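Local coordinates for protein putative cellulase CEL6 (Mycobacterium tuberculosis, PDB 1UP3) that probably hydrolyses internal beta-1,4-glucosidic bonds of cellulose as an endoglucanase of glycoside hydrolase family 6, at residues A[3-8]-A[254-259]; A[30-35]-A[283-288]; A[72-77]-A[114-119]. All coordinates share one frame; numbering follows the deposited sequence.

Contact 1: A[3-8]-A[254-259]; sequences NPLAGK and ADAYLW
A side-chain-to-backbone hydrogen bond and an amide-carboxylate stack between Asn3 and Asp255, with a small apolar patch beside them, attach the N-terminal loop to strand 254-258, an outermost strand of the parallel sheet. Asn3 ND2 donates to Asp255 O at 2.9 Å, an almost straight bond (166°) that lies in the planes of both the amide and the carbonyl and uses a carbonyl lone pair. With CG anti to the backbone N (chi1 -176°), the amide reaches the strand and stacks on the Asp255 carboxylate, the two planes 26° apart and Asn3 OD1 3.4 Å from Asp255 CG. The same OD1 accepts Leu5 N at 2.9 Å from above the carbonyl plane. This closes an Asx turn and fixes the rotation of the amide from both ends. Asp255 OD2 is engaged by Arg183 (salt bridge) and Tyr156 (hydrogen bond), which may lessen the repulsion between the carboxylate and Asn3 OD1. Leu5 sends CD1 onto Ala256 CB at 3.6 Å, while its side chain also touches Ala154 and Tyr156 of strand 153-158 and Val215 of strand 213-217. An Asx turn within a type I beta turn thus places a leucine against several strands of the family 6 barrel.

Contact 2: A[30-35]-A[283-288]; sequences AELTSV and QYAIDL
Near-perpendicular helix packing brings Leu32 and Glu31 of helix 30-36 against Ala285 and Ile286 of helix 282-291, close to the C terminus of the chain. The two short axes cross at 91° and come within 8.5 Å of each other. Leu32 supplies the apolar bridge. Its CG meets Ile286 CG1 at 3.9 Å, and its CD2 branch reaches over to Ala285 CB at 4.0 Å. On Ile286, CG1 lies beside the backbone N (chi1 -70°), which turns this longer branch towards the leucine. Glu31 contributes its aliphatic root: CB sits 4.0 Å from Ile286 CA and CG lies 3.9 Å from Ile286 O, whereas its carboxylate comes near the terminal carboxylate of Gln294, a closeness of like charges that may raise the proton affinity of one of them. One turn further on, Val35 CG2 approaches Ala285 O at 4.3 Å, a looser touch. No hydrogen bond joins the two segments. Behind the interface Leu32 also packs on Ala21 and Ala22, and Val35 on Ala18, of helix 17-24. Such crossed, largely apolar packing joins the second helix of the chain to the last, an example of near-perpendicular helix packing.

Contact 3: A[72-77]-A[114-119]; sequences VLTLYG and TIIVEP
Glu118 folds its side chain back along the end of strand 72-75. Its CB lies 4.0 Å from Leu75 O, and CG, beside the backbone N (chi1 -62°), keeps to the same carbonyl. The chain bends at chi2, which brings CD to 3.3 Å from Leu75 O and carries the carboxylate on to Gly77. There OE2 accepts Gly77 N at 2.9 Å in a nearly straight bond (N-H...O 164°), on its syn lone pair, and it also bonds Tyr97 OH; OE1 approaches Tyr76 CA at 3.3 Å and accepts Ile78 N. The buried carboxylate thereby grips the backbone N-H groups of Gly77 and Ile78. Upstream, the backbones pair as neighbouring parallel strands of a beta-alpha-beta unit completed by helix 94-108, in the barrel characteristic of family 6 hydrolases. Leu73 N binds Thr114 O, Leu73 O takes Ile116 N and Leu75 N binds Ile116 O; the last link, Glu118 N to Leu75 O at 2.9 Å, is bent to 132°. Leu73 pairs with Ile115 on the face that helix 94-108 covers. Across the sheet, Thr74 CG2 meets Pro119 CG at 3.5 Å. Pro119 O sits at the ring edge of Tyr76, 3.4 Å from CE1, and the side chain of this tyrosine lies about 5 Å from a bound glucose unit.

How the contacts relate
From the N terminus, the chain first lays down loop 3-8, then helix 30-36, and next the strand pair of contact 3, closed after only 36 intervening residues. Contact 1 closes a far longer loop when strand 254-258 arrives beside 3-8, and contact 2 closes last, when helix 282-291 meets helix 30-36. Contacts 1 and 2 therefore cross along the sequence, and contact 3 falls within both loops. Contacts 1 and 3 reach the same sheet, and touch, Leu5 CD2 lying 3.1 Å from Thr114 OG1. Contact 2, centred about 24 Å from the centres of both others, ties an early helix to the last one at the periphery.

Contact 1: A[3-8]-A[254-259]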
loop_
_atom_site.group_PDB
_atom_site.type_symbol
_atom_site.label_atom_id
_atom_site.label_comp_id
_atom_site.label_asym_id
_atom_site.label_seq_id
_atom_site.Cartn_x
_atom_site.Cartn_y
_atom_site.Cartn_z
ATOM N N ASN A 3 0.323 19.551 -3.411
ATOM C CA ASN A 3 0.417 18.193 -2.837
ATOM C C ASN A 3 -0.778 17.973 -1.916
ATOM O O ASN A 3 -0.876 18.655 -0.894
ATOM C CB ASN A 3 1.709 18.105 -2.078
ATOM C CG ASN A 3 1.982 16.729 -1.517
ATOM O OD1 ASN A 3 1.103 15.868 -1.545
ATOM N ND2 ASN A 3 3.227 16.519 -1.045
ATOM N N PRO A 4 -1.683 17.051 -2.244
ATOM C CA PRO A 4 -2.860 16.798 -1.403
ATOM C C PRO A 4 -2.527 16.185 -0.030
ATOM O O PRO A 4 -3.367 16.117 0.861
ATOM C CB PRO A 4 -3.686 15.813 -2.257
ATOM C CG PRO A 4 -2.693 15.087 -3.083
ATOM C CD PRO A 4 -1.622 16.113 -3.397
ATOM N N LEU A 5 -1.295 15.745 0.156
ATOM C CA LEU A 5 -0.908 15.030 1.366
ATOM C C LEU A 5 -0.223 15.930 2.388
ATOM O O LEU A 5 0.126 15.476 3.468
ATOM C CB LEU A 5 0.040 13.871 1.035
ATOM C CG LEU A 5 -0.482 12.872 0.008
ATOM C CD1 LEU A 5 0.433 11.646 -0.069
ATOM C CD2 LEU A 5 -1.890 12.428 0.340
ATOM N N ALA A 6 0.004 17.199 2.033
ATOM C CA ALA A 6 0.708 18.117 2.913
ATOM C C ALA A 6 -0.361 18.775 3.801
ATOM O O ALA A 6 -1.537 18.686 3.525
ATOM C CB ALA A 6 1.495 19.121 2.097
ATOM N N GLY A 7 -0.001 19.383 4.902
ATOM C CA GLY A 7 -1.086 20.055 5.629
ATOM C C GLY A 7 -1.828 19.309 6.730
ATOM O O GLY A 7 -2.384 19.980 7.598
ATOM N N LYS A 8 -1.836 17.970 6.773
ATOM C CA LYS A 8 -2.099 17.357 8.083
ATOM C C LYS A 8 -1.400 16.061 8.315
ATOM O O LYS A 8 -0.981 15.407 7.354
ATOM C CB LYS A 8 -3.579 17.235 8.344
ATOM C CG LYS A 8 -4.270 16.386 7.394
ATOM C CD LYS A 8 -5.789 16.627 7.457
ATOM C CE LYS A 8 -6.487 15.999 6.294
ATOM N NZ LYS A 8 -6.072 16.691 5.018
ATOM N N ALA A 254 7.476 13.301 -5.898
ATOM C CA ALA A 254 7.199 12.405 -4.765
ATOM C C ALA A 254 6.382 13.171 -3.742
ATOM O O ALA A 254 6.917 14.034 -3.030
ATOM C CB ALA A 254 8.523 11.913 -4.158
ATOM N N ASP A 255 5.087 12.895 -3.668
ATOM C CA ASP A 255 4.192 13.545 -2.703
ATOM C C ASP A 255 4.497 13.137 -1.259
ATOM O O ASP A 255 4.294 13.937 -0.320
ATOM C CB ASP A 255 2.728 13.180 -2.963
ATOM C CG ASP A 255 2.088 13.901 -4.157
ATOM O OD1 ASP A 255 2.657 14.917 -4.652
ATOM O OD2 ASP A 255 1.011 13.461 -4.645
ATOM N N ALA A 256 4.922 11.882 -1.060
ATOM C CA ALA A 256 5.199 11.418 0.291
ATOM C C ALA A 256 5.988 10.141 0.334
ATOM O O ALA A 256 5.945 9.342 -0.600
ATOM C CB ALA A 256 3.867 11.165 1.061
ATOM N N TYR A 257 6.660 9.951 1.456
ATOM C CA TYR A 257 7.059 8.634 1.949
ATOM C C TYR A 257 5.973 8.170 2.901
ATOM O O TYR A 257 5.567 8.941 3.768
ATOM C CB TYR A 257 8.406 8.675 2.684
ATOM C CG TYR A 257 9.550 9.318 1.945
ATOM C CD1 TYR A 257 9.594 9.354 0.578
ATOM C CD2 TYR A 257 10.595 9.911 2.663
ATOM C CE1 TYR A 257 10.673 9.971 -0.106
ATOM C CE2 TYR A 257 11.639 10.519 2.024
ATOM C CZ TYR A 257 11.672 10.553 0.642
ATOM O OH TYR A 257 12.688 11.175 -0.017
ATOM N N LEU A 258 5.437 6.977 2.686
ATOM C CA LEU A 258 4.391 6.401 3.529
ATOM C C LEU A 258 4.812 5.061 4.062
ATOM O O LEU A 258 5.683 4.398 3.466
ATOM C CB LEU A 258 3.068 6.232 2.773
ATOM C CG LEU A 258 2.418 7.501 2.192
ATOM C CD1 LEU A 258 1.210 7.109 1.357
ATOM C CD2 LEU A 258 2.077 8.510 3.304
ATOM N N TRP A 259 4.187 4.628 5.151
ATOM C CA TRP A 259 4.329 3.206 5.531
ATOM C C TRP A 259 3.045 2.518 5.084
ATOM O O TRP A 259 2.006 2.698 5.715
ATOM C CB TRP A 259 4.556 3.037 7.032
ATOM C CG TRP A 259 5.929 3.401 7.486
ATOM C CD1 TRP A 259 6.907 4.080 6.778
ATOM C CD2 TRP A 259 6.493 3.113 8.766
ATOM N NE1 TRP A 259 8.007 4.263 7.574
ATOM C CE2 TRP A 259 7.801 3.647 8.779
ATOM C CE3 TRP A 259 6.037 2.428 9.891
ATOM C CZ2 TRP A 259 8.639 3.557 9.898
ATOM C CZ3 TRP A 259 6.892 2.317 11.003
ATOM C CH2 TRP A 259 8.164 2.892 10.982
#

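Contact 2: A[30-35]-A[283-288]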
loop_
_atom_site.group_PDB
_atom_site.type_symbol
_atom_site.label_atom_id
_atom_site.label_comp_id
_atom_site.label_asym_id
_atom_site.label_seq_id
_atom_site.Cartn_x
_atom_site.Cartn_y
_atom_site.Cartn_z
ATOM N N ALA A 30 10.362 -0.640 23.626
ATOM C CA ALA A 30 10.571 0.593 22.888
ATOM C C ALA A 30 10.333 0.421 21.397
ATOM O O ALA A 30 9.851 1.357 20.736
ATOM C CB ALA A 30 12.011 1.105 23.123
ATOM N N GLU A 31 10.696 -0.746 20.878
ATOM C CA GLU A 31 10.593 -1.003 19.452
ATOM C C GLU A 31 9.128 -1.110 19.049
ATOM O O GLU A 31 8.717 -0.532 18.046
ATOM C CB GLU A 31 11.314 -2.296 19.052
ATOM C CG GLU A 31 12.833 -2.251 19.203
ATOM C CD GLU A 31 13.299 -2.308 20.668
ATOM O OE1 GLU A 31 12.728 -3.067 21.465
ATOM O OE2 GLU A 31 14.240 -1.564 21.064
ATOM N N LEU A 32 8.333 -1.842 19.819
ATOM C CA LEU A 32 6.912 -1.954 19.487
ATOM C C LEU A 32 6.194 -0.622 19.636
ATOM O O LEU A 32 5.333 -0.280 18.824
ATOM C CB LEU A 32 6.206 -3.004 20.326
ATOM C CG LEU A 32 6.548 -4.445 20.086
ATOM C CD1 LEU A 32 5.852 -5.323 21.095
ATOM C CD2 LEU A 32 6.071 -4.870 18.673
ATOM N N THR A 33 6.549 0.140 20.673
ATOM C CA THR A 33 5.924 1.422 20.869
ATOM C C THR A 33 6.236 2.345 19.667
ATOM O O THR A 33 5.361 3.059 19.212
ATOM C CB THR A 33 6.387 2.005 22.172
ATOM O OG1 THR A 33 5.781 1.257 23.247
ATOM C CG2 THR A 33 5.892 3.420 22.361
ATOM N N SER A 34 7.474 2.336 19.190
ATOM C CA SER A 34 7.873 3.173 18.044
ATOM C C SER A 34 7.043 2.866 16.813
ATOM O O SER A 34 6.456 3.770 16.206
ATOM C CB SER A 34 9.343 2.974 17.710
ATOM O OG SER A 34 9.717 3.822 16.629
ATOM N N VAL A 35 6.972 1.588 16.470
ATOM C CA VAL A 35 6.167 1.142 15.313
ATOM C C VAL A 35 4.681 1.487 15.500
ATOM O O VAL A 35 4.023 1.990 14.587
ATOM C CB VAL A 35 6.381 -0.390 15.078
ATOM C CG1 VAL A 35 5.397 -0.958 14.066
ATOM C CG2 VAL A 35 7.848 -0.650 14.674
ATOM N N GLN A 283 7.953 -10.145 16.976
ATOM C CA GLN A 283 9.378 -10.307 16.744
ATOM C C GLN A 283 9.818 -9.658 15.437
ATOM O O GLN A 283 10.890 -9.097 15.365
ATOM C CB GLN A 283 9.774 -11.800 16.742
ATOM C CG GLN A 283 11.271 -12.007 16.573
ATOM C CD GLN A 283 11.989 -11.655 17.821
ATOM O OE1 GLN A 283 11.701 -12.242 18.870
ATOM N NE2 GLN A 283 12.874 -10.647 17.770
ATOM N N TYR A 284 9.007 -9.772 14.393
ATOM C CA TYR A 284 9.327 -9.144 13.114
ATOM C C TYR A 284 9.381 -7.620 13.239
ATOM O O TYR A 284 10.344 -6.987 12.728
ATOM C CB TYR A 284 8.327 -9.532 12.035
ATOM C CG TYR A 284 8.453 -10.952 11.478
ATOM C CD1 TYR A 284 9.337 -11.884 12.014
ATOM C CD2 TYR A 284 7.579 -11.366 10.509
ATOM C CE1 TYR A 284 9.408 -13.162 11.505
ATOM C CE2 TYR A 284 7.636 -12.662 9.968
ATOM C CZ TYR A 284 8.563 -13.535 10.464
ATOM O OH TYR A 284 8.640 -14.833 9.949
ATOM N N ALA A 285 8.395 -7.038 13.920
ATOM C CA ALA A 285 8.417 -5.578 14.159
ATOM C C ALA A 285 9.634 -5.160 14.992
ATOM O O ALA A 285 10.322 -4.170 14.677
ATOM C CB ALA A 285 7.125 -5.102 14.792
ATOM N N ILE A 286 9.920 -5.931 16.039
ATOM C CA ILE A 286 11.069 -5.632 16.893
ATOM C C ILE A 286 12.381 -5.709 16.113
ATOM O O ILE A 286 13.248 -4.844 16.257
ATOM C CB ILE A 286 11.043 -6.576 18.109
ATOM C CG1 ILE A 286 9.886 -6.186 19.007
ATOM C CG2 ILE A 286 12.343 -6.532 18.905
ATOM C CD1 ILE A 286 9.447 -7.262 20.003
ATOM N N ASP A 287 12.556 -6.743 15.283
ATOM C CA ASP A 287 13.787 -6.861 14.501
ATOM C C ASP A 287 13.962 -5.699 13.489
ATOM O O ASP A 287 15.059 -5.139 13.348
ATOM C CB ASP A 287 13.872 -8.214 13.798
ATOM C CG ASP A 287 14.018 -9.408 14.783
ATOM O OD1 ASP A 287 14.276 -9.225 15.997
ATOM O OD2 ASP A 287 13.887 -10.583 14.411
ATOM N N LEU A 288 12.877 -5.333 12.794
ATOM C CA LEU A 288 12.930 -4.185 11.886
ATOM C C LEU A 288 13.349 -2.902 12.617
ATOM O O LEU A 288 14.169 -2.147 12.113
ATOM C CB LEU A 288 11.577 -3.959 11.203
ATOM C CG LEU A 288 11.245 -5.011 10.130
ATOM C CD1 LEU A 288 9.772 -4.996 9.857
ATOM C CD2 LEU A 288 12.007 -4.762 8.815
#

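Contact 3: A[72-77]-A[114-119]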
loop_
_atom_site.group_PDB
_atom_site.type_symbol
_atom_site.label_atom_id
_atom_site.label_comp_id
_atom_site.label_asym_id
_atom_site.label_seq_id
_atom_site.Cartn_x
_atom_site.Cartn_y
_atom_site.Cartn_z
ATOM N N VAL A 72 -5.028 6.719 5.430
ATOM C CA VAL A 72 -4.469 6.022 4.258
ATOM C C VAL A 72 -5.064 4.628 4.250
ATOM O O VAL A 72 -4.966 3.884 5.262
ATOM C CB VAL A 72 -2.929 5.926 4.301
ATOM C CG1 VAL A 72 -2.418 5.334 3.031
ATOM C CG2 VAL A 72 -2.268 7.318 4.577
ATOM N N LEU A 73 -5.750 4.309 3.150
ATOM C CA LEU A 73 -6.425 3.038 2.959
ATOM C C LEU A 73 -5.753 2.332 1.778
ATOM O O LEU A 73 -5.473 2.970 0.762
ATOM C CB LEU A 73 -7.911 3.241 2.677
ATOM C CG LEU A 73 -8.619 3.811 3.920
ATOM C CD1 LEU A 73 -9.626 4.795 3.484
ATOM C CD2 LEU A 73 -9.271 2.730 4.719
ATOM N N THR A 74 -5.539 1.029 1.920
ATOM C CA THR A 74 -5.014 0.193 0.848
ATOM C C THR A 74 -6.058 -0.806 0.394
ATOM O O THR A 74 -6.554 -1.571 1.207
ATOM C CB THR A 74 -3.778 -0.495 1.326
ATOM O OG1 THR A 74 -2.795 0.509 1.653
ATOM C CG2 THR A 74 -3.151 -1.358 0.194
ATOM N N LEU A 75 -6.426 -0.758 -0.876
ATOM C CA LEU A 75 -7.403 -1.698 -1.414
ATOM C C LEU A 75 -6.671 -2.900 -1.978
ATOM O O LEU A 75 -5.849 -2.765 -2.869
ATOM C CB LEU A 75 -8.274 -1.012 -2.484
ATOM C CG LEU A 75 -9.011 0.248 -2.014
ATOM C CD1 LEU A 75 -9.899 0.781 -3.138
ATOM C CD2 LEU A 75 -9.856 0.020 -0.760
ATOM N N TYR A 76 -7.005 -4.095 -1.500
ATOM C CA TYR A 76 -6.264 -5.311 -1.879
ATOM C C TYR A 76 -7.254 -6.464 -2.071
ATOM O O TYR A 76 -7.214 -7.467 -1.349
ATOM C CB TYR A 76 -5.215 -5.605 -0.789
ATOM C CG TYR A 76 -4.128 -6.622 -1.106
ATOM C CD1 TYR A 76 -3.430 -6.543 -2.301
ATOM C CD2 TYR A 76 -3.775 -7.590 -0.186
ATOM C CE1 TYR A 76 -2.404 -7.444 -2.620
ATOM C CE2 TYR A 76 -2.747 -8.502 -0.455
ATOM C CZ TYR A 76 -2.050 -8.408 -1.658
ATOM O OH TYR A 76 -1.038 -9.323 -1.940
ATOM N N GLY A 77 -8.186 -6.270 -3.000
ATOM C CA GLY A 77 -9.267 -7.222 -3.253
ATOM C C GLY A 77 -9.329 -7.760 -4.676
ATOM O O GLY A 77 -10.313 -8.432 -5.009
ATOM N N THR A 114 -6.410 9.084 1.497
ATOM C CA THR A 114 -5.381 8.640 0.573
ATOM C C THR A 114 -5.648 7.164 0.285
ATOM O O THR A 114 -5.870 6.394 1.223
ATOM C CB THR A 114 -4.036 8.839 1.236
ATOM O OG1 THR A 114 -3.810 10.226 1.484
ATOM C CG2 THR A 114 -2.859 8.364 0.336
ATOM N N ILE A 115 -5.754 6.800 -0.994
ATOM C CA ILE A 115 -6.123 5.444 -1.388
ATOM C C ILE A 115 -5.019 4.869 -2.234
ATOM O O ILE A 115 -4.662 5.466 -3.242
ATOM C CB ILE A 115 -7.444 5.391 -2.168
ATOM C CG1 ILE A 115 -8.544 6.216 -1.474
ATOM C CG2 ILE A 115 -7.878 3.924 -2.372
ATOM C CD1 ILE A 115 -8.949 5.747 -0.103
ATOM N N ILE A 116 -4.490 3.732 -1.795
ATOM C CA ILE A 116 -3.500 2.955 -2.532
ATOM C C ILE A 116 -4.277 1.809 -3.220
ATOM O O ILE A 116 -4.844 0.934 -2.562
ATOM C CB ILE A 116 -2.440 2.393 -1.613
ATOM C CG1 ILE A 116 -1.811 3.478 -0.705
ATOM C CG2 ILE A 116 -1.408 1.605 -2.433
ATOM C CD1 ILE A 116 -1.145 4.559 -1.485
ATOM N N VAL A 117 -4.341 1.845 -4.541
ATOM C CA VAL A 117 -5.187 0.922 -5.308
ATOM C C VAL A 117 -4.362 -0.299 -5.754
ATOM O O VAL A 117 -3.493 -0.218 -6.634
ATOM C CB VAL A 117 -5.779 1.586 -6.558
ATOM C CG1 VAL A 117 -6.690 0.630 -7.327
ATOM C CG2 VAL A 117 -6.522 2.841 -6.213
ATOM N N GLU A 118 -4.682 -1.427 -5.128
ATOM C CA GLU A 118 -4.245 -2.762 -5.536
ATOM C C GLU A 118 -2.744 -2.961 -5.706
ATOM O O GLU A 118 -2.241 -3.163 -6.806
ATOM C CB GLU A 118 -5.010 -3.195 -6.777
ATOM C CG GLU A 118 -6.510 -3.293 -6.538
ATOM C CD GLU A 118 -6.915 -4.340 -5.510
ATOM O OE1 GLU A 118 -6.166 -5.320 -5.222
ATOM O OE2 GLU A 118 -8.052 -4.199 -4.982
ATOM N N PRO A 119 -2.049 -3.000 -4.583
ATOM C CA PRO A 119 -0.618 -3.403 -4.603
ATOM C C PRO A 119 -0.426 -4.661 -5.454
ATOM O O PRO A 119 -1.160 -5.623 -5.265
ATOM C CB PRO A 119 -0.330 -3.725 -3.129
ATOM C CG PRO A 119 -1.204 -2.740 -2.394
ATOM C CD PRO A 119 -2.495 -2.713 -3.215
#